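Local atomic coordinates of malate synthase (Haloferax volcanii, PDB entry 3PUG), a protein that catalyses the Claisen condensation of acetyl-CoA with glyoxylate, using magnesium, and the hydrolysis that yields malate in the glyoxylate cycle. Residues M85-D90 and F119-V124; R4-E9 and R182-V187; P48-A53 and E61-I66. All coordinates share one frame; numbering follows the deposited sequence.

Contact 1: residues M85-D90 and F119-V124; sequences MVWHRD and FVIPEV. With K (potassium ion), chain J.
Arg89 holds Glu123 twice with one nitrogen, NH1. Its bond to Glu123 OE2 is 2.8 Å long and nearly straight (169°). OE2 accepts it on its anti lone pair, and the contact is also a salt bridge. The second bond, NH1 to the backbone Glu123 O, is again 2.8 Å, with the donor above the carbonyl plane. Both acceptors lie in the guanidinium plane. Water 1 accepts from Arg89 NH2 and donates to Glu123 OE2, so OE2 has two donors; NH2 also pairs with Asp196. Glu123 OE1 binds the potassium ion at 3.1 Å. Glu123 CB lies over the His88 ring, whose ND1 accepts from Asp90 N. With CG swung opposite the main-chain nitrogen (chi1 -179°), the Trp87 indole reaches Ile121, whose CG2 lies over one face, 3.7 Å from the five-membered ring centroid. Trp87 NE1 is satisfied by Asp129. At the strand end, Met85 N donates to Val120 O (2.9 Å). Replacing Arg89 with an alanine would probably leave Glu123 OE2 without its charged mate, Glu123 O without its NH1 donor, and the carboxylate to the metal and water 1. The Glu123 carboxylate is thus divided between a metal and a guanidinium, beside the magnesium-glyoxylate site.

Contact 2: residues R4-E9 and R182-V187; sequences RRHDRE and RLFLLV
His6 lies against Phe184, with Phe184 CB over the centre of the imidazole face. That carbon is 3.8 Å from the His6 ring centroid and only 9° off the normal. The two rings are oblique, with planes at 33° and centroids 5.1 Å apart. Phe184 carries its CG opposite the backbone N (chi1 165°), which brings the ring atom CD1 to 3.7 Å from His6 CB. Further along, Phe184 CZ reaches Arg8 CB at 4.1 Å. Arg5 NH2 comes within 2.9 Å of Leu183 O, a hydrogen bond that stays doubtful because the oxygen is modelled too close to a neighbour. Leu183 and Phe184 begin strand 183-188 of the parallel sheet, which fits the TIM barrel of the HpcH/HpaI aldolase family. The loop before strand 13-18 therefore packs at the N-terminal end of the barrel strands, the end away from the active site. Around this pair, Leu185 CG sits over a face of the Phe184 ring, 3.8 Å above its plane. Arg5 is positioned by backbone oxygens, its NE on Glu181 and its NH1 on Ala223. The Arg8 guanidinium leads away from the strand to salt bridges with Asp44 and with Asp404 of the third subunit.

Contact 3: residues P48-A53 and E61-I66; sequences PDNEDA and EGAENI. With K (potassium ion), chain J.
Asn50 OD1 takes a hydrogen bond from Thr19 OG1 and rests 3.5 Å from Gly62 CA. The amide nitrogen, ND2, donates to Arg59 O at the start of helix 59-73 and lies 4.0 Å from Ala63 CB. These two bonds fix the rotation of the amide. Gly62 has no side chain, so the amide oxygen can sit against the helix backbone. No hydrogen bond joins the two segments. One helical turn after Gly62, Ile66 CG1 meets Pro48 CB at 3.8 Å; chi1 of -86° places CG1 beside the backbone N of Ile66. Both segments belong to the beta-alpha-beta unit of strand 45-49, helix 59-73 and strand 80-81. Asp49 OD1 accepts from Glu51 N at 2.8 Å, an Asx turn, and also pairs with Arg84. Asp49 OD2 takes Ala53 N at 3.2 Å. Both donors stand above the carboxylate plane. The turn presents Glu51 OE2 and Asp52 OD2 to the potassium ion, each at 2.9 Å; Asp52 OD1 also binds it, at 3.1 Å. Asp52 is a magnesium ligand. Pro48 and the Asn50 amide thus hold the strand and the loop after it to the helix, and that loop gathers carboxylates whose combined negative charge a cation would probably offset.

All three contacts reach the same parallel eight-stranded sheet. Along the chain, 4-9 comes first, then contact 3, then contact 1, and 182-187 last, so contact 2 spans the other two. Contacts 1 and 3 are about 14 Å apart between centres and touch, with Pro122 CB 3.5 Å from Glu51 OE2. Both supply ligands to one potassium ion and share water 2. Their loops follow strands 45-49, 80-81 and 118-121, at the C-terminal end of the sheet where the metal and glyoxylate bind. Contact 2 is about 17 Å from contact 1 and about 22 Å from contact 3, between centres. It lies away from the active site, next to the third subunit.

Contact 1: residues M85-D90 and F119-V124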
loop_
_atom_site.group_PDB
_atom_site.type_symbol
_atom_site.label_atom_id
_atom_site.label_comp_id
_atom_site.label_asym_id
_atom_site.label_seq_id
_atom_site.Cartn_x
_atom_site.Cartn_y
_atom_site.Cartn_z
ATOM N N MET A 85 -11.621 22.257 -14.051
ATOM C CA MET A 85 -13.058 22.558 -13.911
ATOM C C MET A 85 -13.560 22.268 -12.497
ATOM O O MET A 85 -12.782 21.784 -11.678
ATOM C CB MET A 85 -13.859 21.819 -14.973
ATOM C CG MET A 85 -13.473 22.317 -16.353
ATOM S SD MET A 85 -13.746 24.096 -16.688
ATOM C CE MET A 85 -12.281 24.912 -16.104
ATOM N N VAL A 86 -14.804 22.593 -12.162
ATOM C CA VAL A 86 -15.295 22.149 -10.890
ATOM C C VAL A 86 -15.816 20.751 -11.191
ATOM O O VAL A 86 -16.065 20.436 -12.372
ATOM C CB VAL A 86 -16.462 23.055 -10.304
ATOM C CG1 VAL A 86 -15.891 24.299 -9.719
ATOM C CG2 VAL A 86 -17.654 23.332 -11.296
ATOM N N TRP A 87 -16.048 19.958 -10.136
ATOM C CA TRP A 87 -16.571 18.591 -10.297
ATOM C C TRP A 87 -16.780 17.987 -8.910
ATOM O O TRP A 87 -16.121 18.335 -7.919
ATOM C CB TRP A 87 -15.593 17.717 -11.112
ATOM C CG TRP A 87 -16.046 16.333 -11.333
ATOM C CD1 TRP A 87 -15.828 15.261 -10.529
ATOM C CD2 TRP A 87 -16.833 15.846 -12.434
ATOM N NE1 TRP A 87 -16.486 14.141 -11.001
ATOM C CE2 TRP A 87 -17.086 14.464 -12.188
ATOM C CE3 TRP A 87 -17.359 16.449 -13.577
ATOM C CZ2 TRP A 87 -17.819 13.670 -13.055
ATOM C CZ3 TRP A 87 -18.098 15.692 -14.413
ATOM C CH2 TRP A 87 -18.319 14.298 -14.154
ATOM N N HIS A 88 -17.689 17.034 -8.801
ATOM C CA HIS A 88 -17.595 16.274 -7.564
ATOM C C HIS A 88 -18.423 15.021 -7.647
ATOM O O HIS A 88 -19.637 15.015 -8.055
ATOM C CB HIS A 88 -18.098 17.133 -6.428
ATOM C CG HIS A 88 -17.665 16.660 -5.077
ATOM N ND1 HIS A 88 -18.111 15.475 -4.525
ATOM C CD2 HIS A 88 -16.857 17.239 -4.157
ATOM C CE1 HIS A 88 -17.533 15.309 -3.349
ATOM N NE2 HIS A 88 -16.757 16.353 -3.112
ATOM N N ARG A 89 -17.736 13.957 -7.224
ATOM C CA ARG A 89 -18.375 12.610 -7.196
ATOM C C ARG A 89 -19.695 12.630 -6.474
ATOM O O ARG A 89 -20.534 11.832 -6.840
ATOM C CB ARG A 89 -17.506 11.553 -6.561
ATOM C CG ARG A 89 -17.288 11.820 -5.115
ATOM C CD ARG A 89 -15.927 11.203 -4.800
ATOM N NE ARG A 89 -15.600 11.498 -3.432
ATOM C CZ ARG A 89 -14.890 12.569 -3.080
ATOM N NH1 ARG A 89 -14.419 13.359 -4.036
ATOM N NH2 ARG A 89 -14.674 12.855 -1.788
ATOM N N ASP A 90 -19.919 13.570 -5.553
ATOM C CA ASP A 90 -21.158 13.583 -4.772
ATOM C C ASP A 90 -22.195 14.647 -5.110
ATOM O O ASP A 90 -23.069 14.959 -4.315
ATOM C CB ASP A 90 -20.842 13.635 -3.272
ATOM C CG ASP A 90 -20.097 12.379 -2.806
ATOM O OD1 ASP A 90 -20.342 11.330 -3.458
ATOM O OD2 ASP A 90 -19.326 12.417 -1.802
ATOM N N PHE A 119 -8.358 19.144 -19.745
ATOM C CA PHE A 119 -8.930 19.760 -18.559
ATOM C C PHE A 119 -8.606 18.842 -17.417
ATOM O O PHE A 119 -8.156 17.713 -17.626
ATOM C CB PHE A 119 -10.464 19.966 -18.643
ATOM C CG PHE A 119 -10.868 21.052 -19.578
ATOM C CD1 PHE A 119 -10.855 22.364 -19.169
ATOM C CD2 PHE A 119 -11.161 20.767 -20.899
ATOM C CE1 PHE A 119 -11.210 23.354 -20.059
ATOM C CE2 PHE A 119 -11.512 21.753 -21.801
ATOM C CZ PHE A 119 -11.525 23.051 -21.384
ATOM N N VAL A 120 -8.833 19.355 -16.214
ATOM C CA VAL A 120 -8.367 18.701 -15.025
ATOM C C VAL A 120 -9.647 18.649 -14.237
ATOM O O VAL A 120 -10.285 19.678 -14.009
ATOM C CB VAL A 120 -7.331 19.521 -14.247
ATOM C CG1 VAL A 120 -7.119 18.897 -12.866
ATOM C CG2 VAL A 120 -5.992 19.685 -15.036
ATOM N N ILE A 121 -9.996 17.433 -13.822
ATOM C CA ILE A 121 -11.254 17.139 -13.182
ATOM C C ILE A 121 -10.886 16.798 -11.743
ATOM O O ILE A 121 -10.336 15.737 -11.473
ATOM C CB ILE A 121 -11.947 15.991 -13.973
ATOM C CG1 ILE A 121 -12.159 16.425 -15.422
ATOM C CG2 ILE A 121 -13.255 15.538 -13.304
ATOM C CD1 ILE A 121 -13.020 17.687 -15.596
ATOM N N PRO A 122 -11.190 17.699 -10.799
ATOM C CA PRO A 122 -10.983 17.423 -9.363
ATOM C C PRO A 122 -11.994 16.412 -8.735
ATOM O O PRO A 122 -13.057 16.121 -9.291
ATOM C CB PRO A 122 -11.229 18.819 -8.783
ATOM C CG PRO A 122 -12.384 19.309 -9.644
ATOM C CD PRO A 122 -12.148 18.808 -11.008
ATOM N N GLU A 123 -11.700 15.908 -7.544
ATOM C CA GLU A 123 -12.705 15.220 -6.695
ATOM C C GLU A 123 -13.389 13.979 -7.278
ATOM O O GLU A 123 -14.477 13.591 -6.844
ATOM C CB GLU A 123 -13.821 16.185 -6.286
ATOM C CG GLU A 123 -13.342 17.334 -5.440
ATOM C CD GLU A 123 -13.053 16.968 -3.978
ATOM O OE1 GLU A 123 -12.677 17.877 -3.217
ATOM O OE2 GLU A 123 -13.138 15.783 -3.590
ATOM N N VAL A 124 -12.824 13.367 -8.297
ATOM C CA VAL A 124 -13.513 12.212 -8.853
ATOM C C VAL A 124 -13.666 11.074 -7.813
ATOM O O VAL A 124 -12.884 11.034 -6.837
ATOM C CB VAL A 124 -12.736 11.652 -10.062
ATOM C CG1 VAL A 124 -12.765 12.640 -11.247
ATOM C CG2 VAL A 124 -11.304 11.286 -9.659
HETATM K K K J . -12.147 20.861 -3.597
HETATM O O HOH W 1 -12.415 14.464 -1.392
HETATM O O HOH W 2 -10.270 19.799 -5.097
#

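Contact 2: residues R4-E9 and R182-V187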
loop_
_atom_site.group_PDB
_atom_site.type_symbol
_atom_site.label_atom_id
_atom_site.label_comp_id
_atom_site.label_asym_id
_atom_site.label_seq_id
_atom_site.Cartn_x
_atom_site.Cartn_y
_atom_site.Cartn_z
ATOM N N ARG A 4 2.207 5.435 -22.828
ATOM C CA ARG A 4 1.579 6.733 -22.685
ATOM C C ARG A 4 1.048 7.285 -24.004
ATOM O O ARG A 4 1.674 7.181 -25.067
ATOM C CB ARG A 4 2.592 7.669 -22.039
ATOM C CG ARG A 4 2.832 7.252 -20.619
ATOM C CD ARG A 4 4.030 7.910 -20.018
ATOM N NE ARG A 4 4.067 7.374 -18.664
ATOM C CZ ARG A 4 4.770 6.312 -18.284
ATOM N NH1 ARG A 4 5.564 5.700 -19.161
ATOM N NH2 ARG A 4 4.703 5.914 -17.012
ATOM N N ARG A 5 -0.141 7.868 -23.927
ATOM C CA ARG A 5 -0.844 8.231 -25.142
ATOM C C ARG A 5 -0.705 9.713 -25.461
ATOM O O ARG A 5 -1.405 10.239 -26.314
ATOM C CB ARG A 5 -2.309 7.813 -25.002
ATOM C CG ARG A 5 -2.511 6.308 -25.098
ATOM C CD ARG A 5 -3.740 5.807 -24.336
ATOM N NE ARG A 5 -4.056 6.552 -23.113
ATOM C CZ ARG A 5 -3.628 6.243 -21.895
ATOM N NH1 ARG A 5 -2.856 5.193 -21.710
ATOM N NH2 ARG A 5 -3.960 6.975 -20.846
ATOM N N HIS A 6 0.179 10.412 -24.767
ATOM C CA HIS A 6 0.132 11.872 -24.826
ATOM C C HIS A 6 1.441 12.494 -25.338
ATOM O O HIS A 6 2.484 11.812 -25.341
ATOM C CB HIS A 6 -0.472 12.443 -23.520
ATOM C CG HIS A 6 -1.949 12.199 -23.447
ATOM N ND1 HIS A 6 -2.488 11.048 -22.912
ATOM C CD2 HIS A 6 -2.985 12.870 -24.005
ATOM C CE1 HIS A 6 -3.792 11.035 -23.123
ATOM N NE2 HIS A 6 -4.126 12.138 -23.767
ATOM N N ASP A 7 1.382 13.740 -25.815
ATOM C CA ASP A 7 2.626 14.359 -26.324
ATOM C C ASP A 7 3.733 14.423 -25.257
ATOM O O ASP A 7 4.899 14.229 -25.620
ATOM C CB ASP A 7 2.446 15.754 -26.968
ATOM C CG ASP A 7 1.618 15.723 -28.264
ATOM O OD1 ASP A 7 1.517 14.640 -28.907
ATOM O OD2 ASP A 7 1.073 16.804 -28.614
ATOM N N ARG A 8 3.373 14.679 -23.987
ATOM C CA ARG A 8 4.342 14.888 -22.934
ATOM C C ARG A 8 4.493 13.533 -22.291
ATOM O O ARG A 8 3.552 12.995 -21.713
ATOM C CB ARG A 8 3.902 15.928 -21.917
ATOM C CG ARG A 8 4.368 17.378 -22.088
ATOM C CD ARG A 8 5.689 17.598 -22.834
ATOM N NE ARG A 8 6.865 17.317 -22.020
ATOM C CZ ARG A 8 7.365 18.132 -21.091
ATOM N NH1 ARG A 8 6.813 19.298 -20.790
ATOM N NH2 ARG A 8 8.433 17.760 -20.420
ATOM N N GLU A 9 5.683 12.967 -22.463
ATOM C CA GLU A 9 6.048 11.705 -21.827
ATOM C C GLU A 9 6.288 11.940 -20.329
ATOM O O GLU A 9 5.947 11.094 -19.519
ATOM C CB GLU A 9 7.231 11.060 -22.573
ATOM C CG GLU A 9 7.971 9.927 -21.882
ATOM C CD GLU A 9 8.967 9.268 -22.814
ATOM O OE1 GLU A 9 8.738 9.474 -24.022
ATOM O OE2 GLU A 9 9.935 8.587 -22.385
ATOM N N ARG A 182 -8.217 9.115 -23.316
ATOM C CA ARG A 182 -7.971 10.507 -23.085
ATOM C C ARG A 182 -7.265 10.782 -21.721
ATOM O O ARG A 182 -6.766 11.934 -21.517
ATOM C CB ARG A 182 -9.285 11.282 -23.266
ATOM C CG ARG A 182 -10.123 11.311 -21.997
ATOM C CD ARG A 182 -11.238 12.368 -22.028
ATOM N NE ARG A 182 -12.289 12.016 -22.968
ATOM C CZ ARG A 182 -12.405 12.564 -24.173
ATOM N NH1 ARG A 182 -11.549 13.525 -24.549
ATOM N NH2 ARG A 182 -13.416 12.203 -24.959
ATOM N N LEU A 183 -7.222 9.790 -20.805
ATOM C CA LEU A 183 -6.588 10.076 -19.522
ATOM C C LEU A 183 -5.142 10.473 -19.742
ATOM O O LEU A 183 -4.455 9.869 -20.575
ATOM C CB LEU A 183 -6.626 8.941 -18.519
ATOM C CG LEU A 183 -8.020 8.871 -17.905
ATOM C CD1 LEU A 183 -8.327 7.556 -17.178
ATOM C CD2 LEU A 183 -8.271 10.096 -17.024
ATOM N N PHE A 184 -4.665 11.458 -18.996
ATOM C CA PHE A 184 -3.294 11.882 -19.173
ATOM C C PHE A 184 -2.634 11.887 -17.806
ATOM O O PHE A 184 -1.815 11.009 -17.532
ATOM C CB PHE A 184 -3.306 13.227 -19.935
ATOM C CG PHE A 184 -2.022 13.982 -19.895
ATOM C CD1 PHE A 184 -0.792 13.324 -19.984
ATOM C CD2 PHE A 184 -2.045 15.371 -19.875
ATOM C CE1 PHE A 184 0.427 14.029 -19.981
ATOM C CE2 PHE A 184 -0.850 16.098 -19.862
ATOM C CZ PHE A 184 0.397 15.418 -19.883
ATOM N N LEU A 185 -3.022 12.784 -16.902
ATOM C CA LEU A 185 -2.359 12.859 -15.572
ATOM C C LEU A 185 -3.210 12.273 -14.464
ATOM O O LEU A 185 -4.431 12.501 -14.432
ATOM C CB LEU A 185 -2.060 14.331 -15.151
ATOM C CG LEU A 185 -1.132 15.121 -16.070
ATOM C CD1 LEU A 185 -0.988 16.550 -15.606
ATOM C CD2 LEU A 185 0.264 14.495 -16.153
ATOM N N LEU A 186 -2.548 11.672 -13.488
ATOM C CA LEU A 186 -3.172 11.192 -12.250
ATOM C C LEU A 186 -2.495 11.995 -11.144
ATOM O O LEU A 186 -1.295 11.757 -10.829
ATOM C CB LEU A 186 -2.933 9.678 -12.046
ATOM C CG LEU A 186 -3.389 8.759 -13.199
ATOM C CD1 LEU A 186 -3.186 7.262 -12.758
ATOM C CD2 LEU A 186 -4.884 9.083 -13.605
ATOM N N VAL A 187 -3.249 12.943 -10.567
ATOM C CA VAL A 187 -2.591 13.969 -9.753
ATOM C C VAL A 187 -3.012 13.823 -8.318
ATOM O O VAL A 187 -4.185 13.934 -8.006
ATOM C CB VAL A 187 -2.905 15.407 -10.268
ATOM C CG1 VAL A 187 -2.291 16.474 -9.337
ATOM C CG2 VAL A 187 -2.493 15.575 -11.760
#

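Contact 3: residues P48-A53 and E61-I66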
loop_
_atom_site.group_PDB
_atom_site.type_symbol
_atom_site.label_atom_id
_atom_site.label_comp_id
_atom_site.label_asym_id
_atom_site.label_seq_id
_atom_site.Cartn_x
_atom_site.Cartn_y
_atom_site.Cartn_z
ATOM N N PRO A 48 -4.948 26.997 -15.464
ATOM C CA PRO A 48 -5.775 28.035 -14.867
ATOM C C PRO A 48 -6.826 27.289 -14.091
ATOM O O PRO A 48 -7.526 26.474 -14.696
ATOM C CB PRO A 48 -6.437 28.715 -16.076
ATOM C CG PRO A 48 -5.866 28.086 -17.293
ATOM C CD PRO A 48 -4.588 27.375 -16.839
ATOM N N ASP A 49 -6.939 27.612 -12.810
ATOM C CA ASP A 49 -7.762 26.891 -11.883
ATOM C C ASP A 49 -9.076 27.559 -11.585
ATOM O O ASP A 49 -9.156 28.300 -10.623
ATOM C CB ASP A 49 -7.035 26.751 -10.545
ATOM C CG ASP A 49 -7.657 25.669 -9.651
ATOM O OD1 ASP A 49 -8.656 25.046 -10.071
ATOM O OD2 ASP A 49 -7.164 25.398 -8.525
ATOM N N ASN A 50 -10.145 27.207 -12.278
ATOM C CA ASN A 50 -11.472 27.603 -11.850
ATOM C C ASN A 50 -12.064 26.847 -10.650
ATOM O O ASN A 50 -13.270 27.019 -10.322
ATOM C CB ASN A 50 -12.440 27.449 -13.015
ATOM C CG ASN A 50 -13.409 28.603 -13.097
ATOM O OD1 ASN A 50 -13.056 29.693 -12.688
ATOM N ND2 ASN A 50 -14.616 28.385 -13.591
ATOM N N GLU A 51 -11.280 25.993 -9.990
ATOM C CA GLU A 51 -11.841 25.347 -8.794
ATOM C C GLU A 51 -11.339 25.922 -7.463
ATOM O O GLU A 51 -11.855 26.928 -6.979
ATOM C CB GLU A 51 -11.702 23.820 -8.817
ATOM C CG GLU A 51 -12.633 23.125 -7.840
ATOM C CD GLU A 51 -11.907 22.105 -6.970
ATOM O OE1 GLU A 51 -10.712 22.315 -6.704
ATOM O OE2 GLU A 51 -12.489 21.104 -6.502
ATOM N N ASP A 52 -10.347 25.301 -6.843
ATOM C CA ASP A 52 -10.112 25.709 -5.484
ATOM C C ASP A 52 -9.404 27.024 -5.414
ATOM O O ASP A 52 -9.672 27.734 -4.457
ATOM C CB ASP A 52 -9.405 24.660 -4.630
ATOM C CG ASP A 52 -10.370 23.647 -4.041
ATOM O OD1 ASP A 52 -11.609 23.891 -4.032
ATOM O OD2 ASP A 52 -9.851 22.589 -3.625
ATOM N N ALA A 53 -8.523 27.334 -6.368
ATOM C CA ALA A 53 -7.809 28.628 -6.357
ATOM C C ALA A 53 -8.735 29.834 -6.355
ATOM O O ALA A 53 -8.285 30.919 -6.010
ATOM C CB ALA A 53 -6.824 28.800 -7.562
ATOM N N GLU A 61 -17.152 34.205 -13.888
ATOM C CA GLU A 61 -16.175 35.149 -14.402
ATOM C C GLU A 61 -14.822 34.502 -14.720
ATOM O O GLU A 61 -14.206 34.795 -15.762
ATOM C CB GLU A 61 -15.999 36.301 -13.409
ATOM C CG GLU A 61 -15.437 37.595 -14.021
ATOM C CD GLU A 61 -15.338 38.712 -12.999
ATOM O OE1 GLU A 61 -14.385 39.529 -13.064
ATOM O OE2 GLU A 61 -16.225 38.731 -12.115
ATOM N N GLY A 62 -14.326 33.640 -13.830
ATOM C CA GLY A 62 -13.149 32.831 -14.179
ATOM C C GLY A 62 -13.267 32.143 -15.527
ATOM O O GLY A 62 -12.326 32.091 -16.308
ATOM N N ALA A 63 -14.419 31.590 -15.852
ATOM C CA ALA A 63 -14.421 30.841 -17.090
ATOM C C ALA A 63 -14.291 31.752 -18.312
ATOM O O ALA A 63 -13.591 31.385 -19.274
ATOM C CB ALA A 63 -15.649 29.928 -17.184
ATOM N N GLU A 64 -14.960 32.914 -18.262
ATOM C CA GLU A 64 -14.748 34.014 -19.228
ATOM C C GLU A 64 -13.306 34.502 -19.258
ATOM O O GLU A 64 -12.733 34.622 -20.346
ATOM C CB GLU A 64 -15.755 35.169 -19.120
ATOM C CG GLU A 64 -17.216 34.890 -19.557
ATOM C CD GLU A 64 -18.186 35.834 -18.792
ATOM O OE1 GLU A 64 -17.705 36.607 -17.904
ATOM O OE2 GLU A 64 -19.435 35.832 -19.024
ATOM N N ASN A 65 -12.691 34.734 -18.105
ATOM C CA ASN A 65 -11.280 35.086 -18.138
ATOM C C ASN A 65 -10.423 33.988 -18.743
ATOM O O ASN A 65 -9.381 34.302 -19.314
ATOM C CB ASN A 65 -10.686 35.439 -16.762
ATOM C CG ASN A 65 -11.350 36.649 -16.115
ATOM O OD1 ASN A 65 -12.051 37.403 -16.777
ATOM N ND2 ASN A 65 -11.131 36.837 -14.826
ATOM N N ILE A 66 -10.762 32.715 -18.570
ATOM C CA ILE A 66 -9.911 31.695 -19.137
ATOM C C ILE A 66 -9.903 31.904 -20.647
ATOM O O ILE A 66 -8.875 31.739 -21.284
ATOM C CB ILE A 66 -10.386 30.258 -18.776
ATOM C CG1 ILE A 66 -9.825 29.807 -17.425
ATOM C CG2 ILE A 66 -9.863 29.244 -19.778
ATOM C CD1 ILE A 66 -10.661 28.725 -16.721
HETATM K K K J . -12.147 20.861 -3.597
HETATM O O HOH W 2 -10.270 19.799 -5.097
#